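Local coordinates for MutT/nudix family protein (Shewanella oneidensis, PDB 3GZ5), which regulates transcription of NAD metabolism genes in response to ADP-ribose, pairing a Nudix domain with a DNA-binding winged helix domain, at residues P84-Q89 / T157-Y162; M113-C118 / V128-L133. All coordinates share one frame; numbering follows the deposited sequence.

Contact 1 (P84-Q89 / T157-Y162); sequences PPYIEQ and TQKALY
Lys159 reaches from its helix to the carboxylate of Glu88 on the facing strand, and its NZ lies 3.0 Å from Glu88 OE2 and 3.1 Å from Glu88 OE1. The ammonium group thus sits across both oxygens in a salt bridge whose hydrogen bonds are weak; the position of OE2 is less certain than that of OE1. Beside this pair stands the phenol of Tyr86, its OH 3.4 Å from Lys159 NZ and weakly hydrogen-bonded to Glu88 OE2. With CG anti to the backbone N (chi1 176°), the extended Glu88 chain carries its carboxylate across to meet the lysine, which bends at chi2 (-67°) and then runs straight out to NZ. Around this first shell, Arg155 NH1 is the stronger partner of the carboxylate, pairing with the less surely placed OE2, so Glu88 bridges Arg155 and Lys159. Arg233 brings a like charge close to Lys159 NZ; the carboxylate probably offsets part of this positive charge. Phe168 meets the Tyr86 ring with the planes about 20° apart. The contact joins strand 86-95, paired through its backbone with strand 104-112, to the last turns of helix 145-162, which also packs against helix 176-187 through Ala160 and Leu161.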
ATOM      1  N   PRO B  84     -17.499  -1.569   8.964  1.00 41.30           N
ATOM      2  CA  PRO B  84     -16.944  -2.904   8.616  1.00 40.72           C
ATOM      3  C   PRO B  84     -15.825  -3.309   9.578  1.00 39.45           C
ATOM      4  O   PRO B  84     -15.133  -2.432  10.087  1.00 39.39           O
ATOM      5  CB  PRO B  84     -16.364  -2.714   7.212  1.00 40.56           C
ATOM      6  CG  PRO B  84     -16.836  -1.382   6.744  1.00 42.43           C
ATOM      7  CD  PRO B  84     -17.195  -0.553   7.947  1.00 41.30           C
ATOM      8  N   PRO B  85     -15.658  -4.624   9.852  1.00 38.74           N
ATOM      9  CA  PRO B  85     -14.590  -4.984  10.791  1.00 38.12           C
ATOM     10  C   PRO B  85     -13.180  -4.885  10.192  1.00 37.75           C
ATOM     11  O   PRO B  85     -12.209  -4.866  10.940  1.00 38.67           O
ATOM     12  CB  PRO B  85     -14.930  -6.434  11.172  1.00 38.28           C
ATOM     13  CG  PRO B  85     -15.634  -6.991   9.959  1.00 37.77           C
ATOM     14  CD  PRO B  85     -16.408  -5.808   9.381  1.00 38.19           C
ATOM     15  N   TYR B  86     -13.060  -4.801   8.872  1.00 36.71           N
ATOM     16  CA  TYR B  86     -11.728  -4.712   8.262  1.00 36.68           C
ATOM     17  C   TYR B  86     -11.693  -3.641   7.173  1.00 35.96           C
ATOM     18  O   TYR B  86     -12.545  -3.598   6.297  1.00 34.59           O
ATOM     19  CB  TYR B  86     -11.238  -6.066   7.688  1.00 36.58           C
ATOM     20  CG  TYR B  86      -9.864  -5.954   7.038  1.00 36.51           C
ATOM     21  CD1 TYR B  86      -9.735  -5.587   5.697  1.00 38.73           C
ATOM     22  CD2 TYR B  86      -8.695  -6.172   7.773  1.00 38.57           C
ATOM     23  CE1 TYR B  86      -8.474  -5.453   5.083  1.00 39.45           C
ATOM     24  CE2 TYR B  86      -7.422  -6.037   7.174  1.00 38.24           C
ATOM     25  CZ  TYR B  86      -7.329  -5.676   5.833  1.00 40.02           C
ATOM     26  OH  TYR B  86      -6.095  -5.511   5.228  1.00 41.59           O
ATOM     27  N   ILE B  87     -10.677  -2.802   7.241  1.00 37.25           N
ATOM     28  CA  ILE B  87     -10.484  -1.721   6.276  1.00 38.68           C
ATOM     29  C   ILE B  87      -9.012  -1.377   6.169  1.00 38.16           C
ATOM     30  O   ILE B  87      -8.307  -1.336   7.166  1.00 39.19           O
ATOM     31  CB  ILE B  87     -11.389  -0.464   6.608  1.00 39.32           C
ATOM     32  CG1 ILE B  87     -11.403   0.507   5.432  1.00 41.14           C
ATOM     33  CG2 ILE B  87     -10.941   0.238   7.922  1.00 40.56           C
ATOM     34  CD1 ILE B  87     -12.711   1.230   5.279  1.00 42.19           C
ATOM     35  N   GLU B  88      -8.543  -1.163   4.946  1.00 38.47           N
ATOM     36  CA  GLU B  88      -7.156  -0.858   4.678  1.00 38.80           C
ATOM     37  C   GLU B  88      -7.079  -0.005   3.425  1.00 38.82           C
ATOM     38  O   GLU B  88      -7.750  -0.288   2.417  1.00 37.51           O
ATOM     39  CB  GLU B  88      -6.366  -2.165   4.444  1.00 39.79           C
ATOM     40  CG  GLU B  88      -4.897  -1.945   4.057  1.00 44.33           C
ATOM     41  CD  GLU B  88      -4.185  -3.225   3.633  1.00 51.58           C
ATOM     42  OE1 GLU B  88      -3.013  -3.420   4.031  1.00 55.00           O
ATOM     43  OE2 GLU B  88      -4.787  -4.030   2.884  1.00 55.15           O
ATOM     44  N   GLN B  89      -6.245   1.027   3.469  1.00 38.42           N
ATOM     45  CA  GLN B  89      -6.008   1.858   2.301  1.00 38.85           C
ATOM     46  C   GLN B  89      -5.411   1.034   1.152  1.00 39.18           C
ATOM     47  O   GLN B  89      -4.451   0.273   1.345  1.00 40.35           O
ATOM     48  CB  GLN B  89      -5.074   3.012   2.692  1.00 39.36           C
ATOM     49  CG  GLN B  89      -5.331   4.320   1.980  1.00 39.37           C
ATOM     50  CD  GLN B  89      -4.430   5.430   2.476  1.00 40.73           C
ATOM     51  OE1 GLN B  89      -4.825   6.250   3.320  1.00 43.23           O
ATOM     52  NE2 GLN B  89      -3.231   5.468   1.956  1.00 38.00           N
ATOM     53  N   THR B 157      -6.252 -11.128  -3.469  1.00 45.16           N
ATOM     54  CA  THR B 157      -5.489 -12.308  -3.859  1.00 46.36           C
ATOM     55  C   THR B 157      -4.187 -12.465  -3.063  1.00 46.43           C
ATOM     56  O   THR B 157      -3.930 -13.549  -2.555  1.00 46.32           O
ATOM     57  CB  THR B 157      -5.274 -12.337  -5.388  1.00 46.25           C
ATOM     58  OG1 THR B 157      -6.569 -12.334  -6.005  1.00 47.09           O
ATOM     59  CG2 THR B 157      -4.527 -13.574  -5.807  1.00 47.10           C
ATOM     60  N   GLN B 158      -3.401 -11.387  -2.922  1.00 46.96           N
ATOM     61  CA  GLN B 158      -2.207 -11.411  -2.068  1.00 46.97           C
ATOM     62  C   GLN B 158      -2.543 -11.614  -0.591  1.00 46.30           C
ATOM     63  O   GLN B 158      -1.808 -12.293   0.127  1.00 46.48           O
ATOM     64  CB  GLN B 158      -1.325 -10.159  -2.233  1.00 47.39           C
ATOM     65  CG  GLN B 158      -0.822  -9.890  -3.644  1.00 50.96           C
ATOM     66  CD  GLN B 158       0.003 -11.036  -4.243  1.00 55.50           C
ATOM     67  OE1 GLN B 158      -0.464 -11.752  -5.150  1.00 55.37           O
ATOM     68  NE2 GLN B 158       1.234 -11.212  -3.741  1.00 55.70           N
ATOM     69  N   LYS B 159      -3.637 -11.023  -0.119  1.00 45.93           N
ATOM     70  CA  LYS B 159      -4.074 -11.286   1.247  1.00 45.25           C
ATOM     71  C   LYS B 159      -4.376 -12.778   1.473  1.00 44.41           C
ATOM     72  O   LYS B 159      -4.074 -13.302   2.537  1.00 44.98           O
ATOM     73  CB  LYS B 159      -5.307 -10.447   1.619  1.00 46.00           C
ATOM     74  CG  LYS B 159      -5.084  -8.959   1.623  1.00 46.67           C
ATOM     75  CD  LYS B 159      -4.147  -8.517   2.703  1.00 49.41           C
ATOM     76  CE  LYS B 159      -3.941  -7.042   2.541  1.00 52.52           C
ATOM     77  NZ  LYS B 159      -3.237  -6.453   3.711  1.00 58.97           N
ATOM     78  N   ALA B 160      -4.989 -13.442   0.489  1.00 43.26           N
ATOM     79  CA  ALA B 160      -5.281 -14.893   0.563  1.00 42.79           C
ATOM     80  C   ALA B 160      -3.996 -15.725   0.647  1.00 42.34           C
ATOM     81  O   ALA B 160      -3.997 -16.818   1.186  1.00 42.33           O
ATOM     82  CB  ALA B 160      -6.132 -15.346  -0.611  1.00 42.31           C
ATOM     83  N   LEU B 161      -2.900 -15.173   0.137  1.00 42.39           N
ATOM     84  CA  LEU B 161      -1.607 -15.858   0.101  1.00 42.42           C
ATOM     85  C   LEU B 161      -0.791 -15.702   1.375  1.00 41.93           C
ATOM     86  O   LEU B 161      -0.003 -16.596   1.749  1.00 41.17           O
ATOM     87  CB  LEU B 161      -0.782 -15.350  -1.089  1.00 42.51           C
ATOM     88  CG  LEU B 161      -0.946 -15.985  -2.483  1.00 45.18           C
ATOM     89  CD1 LEU B 161       0.150 -15.445  -3.390  1.00 44.34           C
ATOM     90  CD2 LEU B 161      -0.875 -17.526  -2.470  1.00 45.63           C
ATOM     91  N   TYR B 162      -0.957 -14.558   2.035  1.00 41.79           N
ATOM     92  CA  TYR B 162      -0.085 -14.207   3.155  1.00 42.34           C
ATOM     93  C   TYR B 162      -0.789 -13.897   4.463  1.00 41.54           C
ATOM     94  O   TYR B 162      -0.127 -13.500   5.407  1.00 41.94           O
ATOM     95  CB  TYR B 162       0.829 -13.025   2.793  1.00 43.22           C
ATOM     96  CG  TYR B 162       1.782 -13.320   1.673  1.00 44.03           C
ATOM     97  CD1 TYR B 162       2.926 -14.096   1.881  1.00 46.82           C
ATOM     98  CD2 TYR B 162       1.533 -12.834   0.391  1.00 47.37           C
ATOM     99  CE1 TYR B 162       3.809 -14.378   0.828  1.00 47.68           C
ATOM    100  CE2 TYR B 162       2.404 -13.106  -0.665  1.00 49.25           C
ATOM    101  CZ  TYR B 162       3.533 -13.869  -0.435  1.00 48.83           C
ATOM    102  OH  TYR B 162       4.369 -14.113  -1.490  1.00 51.09           O
TER

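Contact 2 (M113-C118 / V128-L133); sequences MSYQAC and VKWWPL. With NA (sodium ion), chain D.
Trp130 points its indole from strand 128-132 into the segment 113-118, where Met113, Tyr115 and Cys118 gather round it. The aromatic contact is with Tyr115, whose CD1 lies 3.7 Å above one face of the indole, displaced toward the rim. The two side chains run alongside each other in opposite senses; the phenol is tilted 41° from the plane of the five-membered ring, with the centroids 5.0 Å apart. Its closest approach is Tyr115 CE1 to Trp130 CD1, 3.6 Å. Tyr115 also stacks on His33.

The other two contacts are made at the indole edge. A chi1 of 87° turns the Cys118 sulfur toward the N-H edge, with SG 3.5 Å from Trp130 NE1. Measured from the centroid of the five-membered Trp130 ring, SG is 4.5 Å away and 77° off the normal, a sulfur-aromatic contact. Met113, extended beyond CG, places its methyl CE at the benzo edge, an unusually short 3.2 Å from Trp130 CZ2. The NE1 of Trp130 is buried without a hydrogen-bonding partner, so the indole is held by packing. Replacing Trp130 by an alanine is likely to open a gap among these three side chains and leave Tyr115 without the indole face beneath its CD1.

Metal coordination lies two residues back along the strand: Val128 O binds the sodium ion at 2.3 Å, with the carbonyl oxygens of Ile122 and Val125. The arrangement belongs to the Nudix domain, where the short helix 116-119 and the sodium-binding loop connect sheet strands 104-112 and 128-132.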
ATOM      1  N   MET B 113     -16.555  -7.145   5.026  1.00 41.85           N
ATOM      2  CA  MET B 113     -17.545  -7.377   6.071  1.00 43.30           C
ATOM      3  C   MET B 113     -18.383  -8.594   5.726  1.00 44.30           C
ATOM      4  O   MET B 113     -18.351  -9.064   4.598  1.00 44.04           O
ATOM      5  CB  MET B 113     -18.449  -6.164   6.264  1.00 43.13           C
ATOM      6  CG  MET B 113     -19.480  -5.869   5.152  1.00 44.97           C
ATOM      7  SD  MET B 113     -20.610  -4.573   5.767  1.00 47.41           S
ATOM      8  CE  MET B 113     -21.401  -4.102   4.284  1.00 46.83           C
ATOM      9  N   SER B 114     -19.150  -9.096   6.687  1.00 45.70           N
ATOM     10  CA  SER B 114     -20.060 -10.190   6.369  1.00 47.81           C
ATOM     11  C   SER B 114     -21.340  -9.666   5.718  1.00 48.96           C
ATOM     12  O   SER B 114     -21.850  -8.588   6.047  1.00 48.38           O
ATOM     13  CB  SER B 114     -20.393 -11.021   7.602  1.00 47.32           C
ATOM     14  OG  SER B 114     -21.529 -10.480   8.243  1.00 48.56           O
ATOM     15  N   TYR B 115     -21.856 -10.462   4.799  1.00 51.26           N
ATOM     16  CA  TYR B 115     -23.068 -10.147   4.051  1.00 53.52           C
ATOM     17  C   TYR B 115     -24.319  -9.851   4.898  1.00 54.90           C
ATOM     18  O   TYR B 115     -25.003  -8.871   4.624  1.00 55.17           O
ATOM     19  CB  TYR B 115     -23.323 -11.270   3.041  1.00 53.22           C
ATOM     20  CG  TYR B 115     -24.572 -11.125   2.217  1.00 54.60           C
ATOM     21  CD1 TYR B 115     -24.565 -10.396   1.029  1.00 55.32           C
ATOM     22  CD2 TYR B 115     -25.762 -11.752   2.604  1.00 55.50           C
ATOM     23  CE1 TYR B 115     -25.708 -10.281   0.258  1.00 55.26           C
ATOM     24  CE2 TYR B 115     -26.914 -11.636   1.836  1.00 55.98           C
ATOM     25  CZ  TYR B 115     -26.880 -10.905   0.671  1.00 54.57           C
ATOM     26  OH  TYR B 115     -28.016 -10.808  -0.095  1.00 54.53           O
ATOM     27  N   GLN B 116     -24.611 -10.665   5.917  1.00 57.34           N
ATOM     28  CA  GLN B 116     -25.861 -10.499   6.699  1.00 60.11           C
ATOM     29  C   GLN B 116     -25.788  -9.425   7.797  1.00 61.35           C
ATOM     30  O   GLN B 116     -26.819  -9.011   8.335  1.00 61.61           O
ATOM     31  CB  GLN B 116     -26.365 -11.826   7.287  1.00 60.55           C
ATOM     32  CG  GLN B 116     -27.380 -12.606   6.392  1.00 63.53           C
ATOM     33  CD  GLN B 116     -28.695 -11.843   6.109  1.00 66.69           C
ATOM     34  OE1 GLN B 116     -29.241 -11.140   6.981  1.00 66.23           O
ATOM     35  NE2 GLN B 116     -29.208 -11.989   4.876  1.00 67.32           N
ATOM     36  N   ALA B 117     -24.577  -8.969   8.114  1.00 62.81           N
ATOM     37  CA  ALA B 117     -24.393  -7.839   9.026  1.00 64.03           C
ATOM     38  C   ALA B 117     -25.096  -6.577   8.515  1.00 65.00           C
ATOM     39  O   ALA B 117     -25.500  -5.724   9.309  1.00 65.04           O
ATOM     40  CB  ALA B 117     -22.915  -7.569   9.246  1.00 63.90           C
ATOM     41  N   CYS B 118     -25.273  -6.477   7.197  1.00 66.38           N
ATOM     42  CA  CYS B 118     -25.848  -5.277   6.596  1.00 67.66           C
ATOM     43  C   CYS B 118     -26.896  -5.485   5.494  1.00 69.42           C
ATOM     44  O   CYS B 118     -27.549  -4.513   5.102  1.00 69.54           O
ATOM     45  CB  CYS B 118     -24.734  -4.422   6.021  1.00 67.84           C
ATOM     46  SG  CYS B 118     -24.336  -4.905   4.364  1.00 65.01           S
ATOM     47  N   VAL B 128     -28.407   1.347  -3.442  1.00 70.19           N
ATOM     48  CA  VAL B 128     -27.304   0.579  -2.828  1.00 69.47           C
ATOM     49  C   VAL B 128     -27.552  -0.934  -2.942  1.00 68.36           C
ATOM     50  O   VAL B 128     -28.557  -1.451  -2.434  1.00 69.90           O
ATOM     51  CB  VAL B 128     -27.089   0.946  -1.321  1.00 69.52           C
ATOM     52  CG1 VAL B 128     -25.812   0.308  -0.792  1.00 68.78           C
ATOM     53  CG2 VAL B 128     -27.047   2.460  -1.120  1.00 70.15           C
ATOM     54  N   LYS B 129     -26.621  -1.642  -3.579  1.00 66.77           N
ATOM     55  CA  LYS B 129     -26.789  -3.070  -3.849  1.00 64.98           C
ATOM     56  C   LYS B 129     -25.467  -3.849  -3.841  1.00 63.36           C
ATOM     57  O   LYS B 129     -24.456  -3.375  -4.364  1.00 62.82           O
ATOM     58  CB  LYS B 129     -27.509  -3.253  -5.199  1.00 65.22           C
ATOM     59  CG  LYS B 129     -27.846  -4.694  -5.588  1.00 66.27           C
ATOM     60  CD  LYS B 129     -28.683  -4.732  -6.874  1.00 68.52           C
ATOM     61  CE  LYS B 129     -28.891  -6.158  -7.413  1.00 69.34           C
ATOM     62  NZ  LYS B 129     -29.915  -6.948  -6.636  1.00 70.02           N
ATOM     63  N   TRP B 130     -25.490  -5.045  -3.247  1.00 61.55           N
ATOM     64  CA  TRP B 130     -24.401  -6.017  -3.392  1.00 59.81           C
ATOM     65  C   TRP B 130     -24.451  -6.635  -4.782  1.00 59.78           C
ATOM     66  O   TRP B 130     -25.453  -7.258  -5.152  1.00 59.45           O
ATOM     67  CB  TRP B 130     -24.535  -7.141  -2.378  1.00 58.34           C
ATOM     68  CG  TRP B 130     -24.148  -6.816  -0.968  1.00 57.94           C
ATOM     69  CD1 TRP B 130     -24.974  -6.774   0.107  1.00 56.51           C
ATOM     70  CD2 TRP B 130     -22.828  -6.520  -0.476  1.00 56.13           C
ATOM     71  NE1 TRP B 130     -24.263  -6.463   1.241  1.00 57.15           N
ATOM     72  CE2 TRP B 130     -22.943  -6.297   0.909  1.00 56.93           C
ATOM     73  CE3 TRP B 130     -21.563  -6.417  -1.075  1.00 54.37           C
ATOM     74  CZ2 TRP B 130     -21.838  -5.988   1.715  1.00 55.96           C
ATOM     75  CZ3 TRP B 130     -20.474  -6.104  -0.280  1.00 55.32           C
ATOM     76  CH2 TRP B 130     -20.620  -5.892   1.103  1.00 55.52           C
ATOM     77  N   TRP B 131     -23.367  -6.483  -5.539  1.00 59.99           N
ATOM     78  CA  TRP B 131     -23.271  -7.024  -6.887  1.00 59.96           C
ATOM     79  C   TRP B 131     -22.243  -8.146  -6.991  1.00 59.38           C
ATOM     80  O   TRP B 131     -21.139  -8.002  -6.486  1.00 58.75           O
ATOM     81  CB  TRP B 131     -22.879  -5.928  -7.866  1.00 60.91           C
ATOM     82  CG  TRP B 131     -23.950  -4.923  -8.123  1.00 62.24           C
ATOM     83  CD1 TRP B 131     -24.149  -3.739  -7.464  1.00 63.10           C
ATOM     84  CD2 TRP B 131     -24.965  -5.004  -9.123  1.00 63.80           C
ATOM     85  NE1 TRP B 131     -25.233  -3.083  -7.990  1.00 63.87           N
ATOM     86  CE2 TRP B 131     -25.752  -3.834  -9.014  1.00 64.46           C
ATOM     87  CE3 TRP B 131     -25.291  -5.959 -10.108  1.00 63.90           C
ATOM     88  CZ2 TRP B 131     -26.852  -3.590  -9.851  1.00 64.01           C
ATOM     89  CZ3 TRP B 131     -26.376  -5.714 -10.940  1.00 63.50           C
ATOM     90  CH2 TRP B 131     -27.146  -4.544 -10.801  1.00 63.74           C
ATOM     91  N   PRO B 132     -22.597  -9.264  -7.670  1.00 59.10           N
ATOM     92  CA  PRO B 132     -21.591 -10.279  -7.995  1.00 59.07           C
ATOM     93  C   PRO B 132     -20.406  -9.665  -8.737  1.00 59.01           C
ATOM     94  O   PRO B 132     -20.584  -8.912  -9.704  1.00 58.87           O
ATOM     95  CB  PRO B 132     -22.357 -11.251  -8.902  1.00 58.76           C
ATOM     96  CG  PRO B 132     -23.758 -11.140  -8.449  1.00 58.37           C
ATOM     97  CD  PRO B 132     -23.931  -9.664  -8.153  1.00 59.17           C
ATOM     98  N   LEU B 133     -19.203  -9.957  -8.268  1.00 59.44           N
ATOM     99  CA  LEU B 133     -18.018  -9.377  -8.873  1.00 60.32           C
ATOM    100  C   LEU B 133     -17.992  -9.605 -10.387  1.00 61.26           C
ATOM    101  O   LEU B 133     -17.686  -8.682 -11.145  1.00 61.51           O
ATOM    102  CB  LEU B 133     -16.751  -9.915  -8.218  1.00 59.95           C
ATOM    103  CG  LEU B 133     -15.415  -9.449  -8.790  1.00 58.97           C
ATOM    104  CD1 LEU B 133     -15.247  -7.923  -8.686  1.00 57.70           C
ATOM    105  CD2 LEU B 133     -14.322 -10.166  -8.057  1.00 58.65           C
TER
HETATM  106 NA    NA D 238     -30.522  -2.415  -1.780  1.00 72.87          NA

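In the fold
Contact 1 and contact 2 lie with their centres about 16 Å apart and reach the same mixed sheet of the Nudix domain. Along the chain both segments of contact 2 fall between the two of contact 1, in the order 84-89, 113-118, 128-133, 157-162. They meet directly where Pro85 CD packs on Met113 CB at 3.7 Å, joining the entry to strand 86-95 with the exit from strand 104-112. Contact 2 fastens the connection following strand 104-112 to strand 128-132, whereas contact 1 ties the sheet to the end of helix 145-162, which leads toward the winged helix domain. Contact 2 is thus internal to the Nudix fold, and contact 1 connects its sheet with the helix running on toward the DNA-binding part.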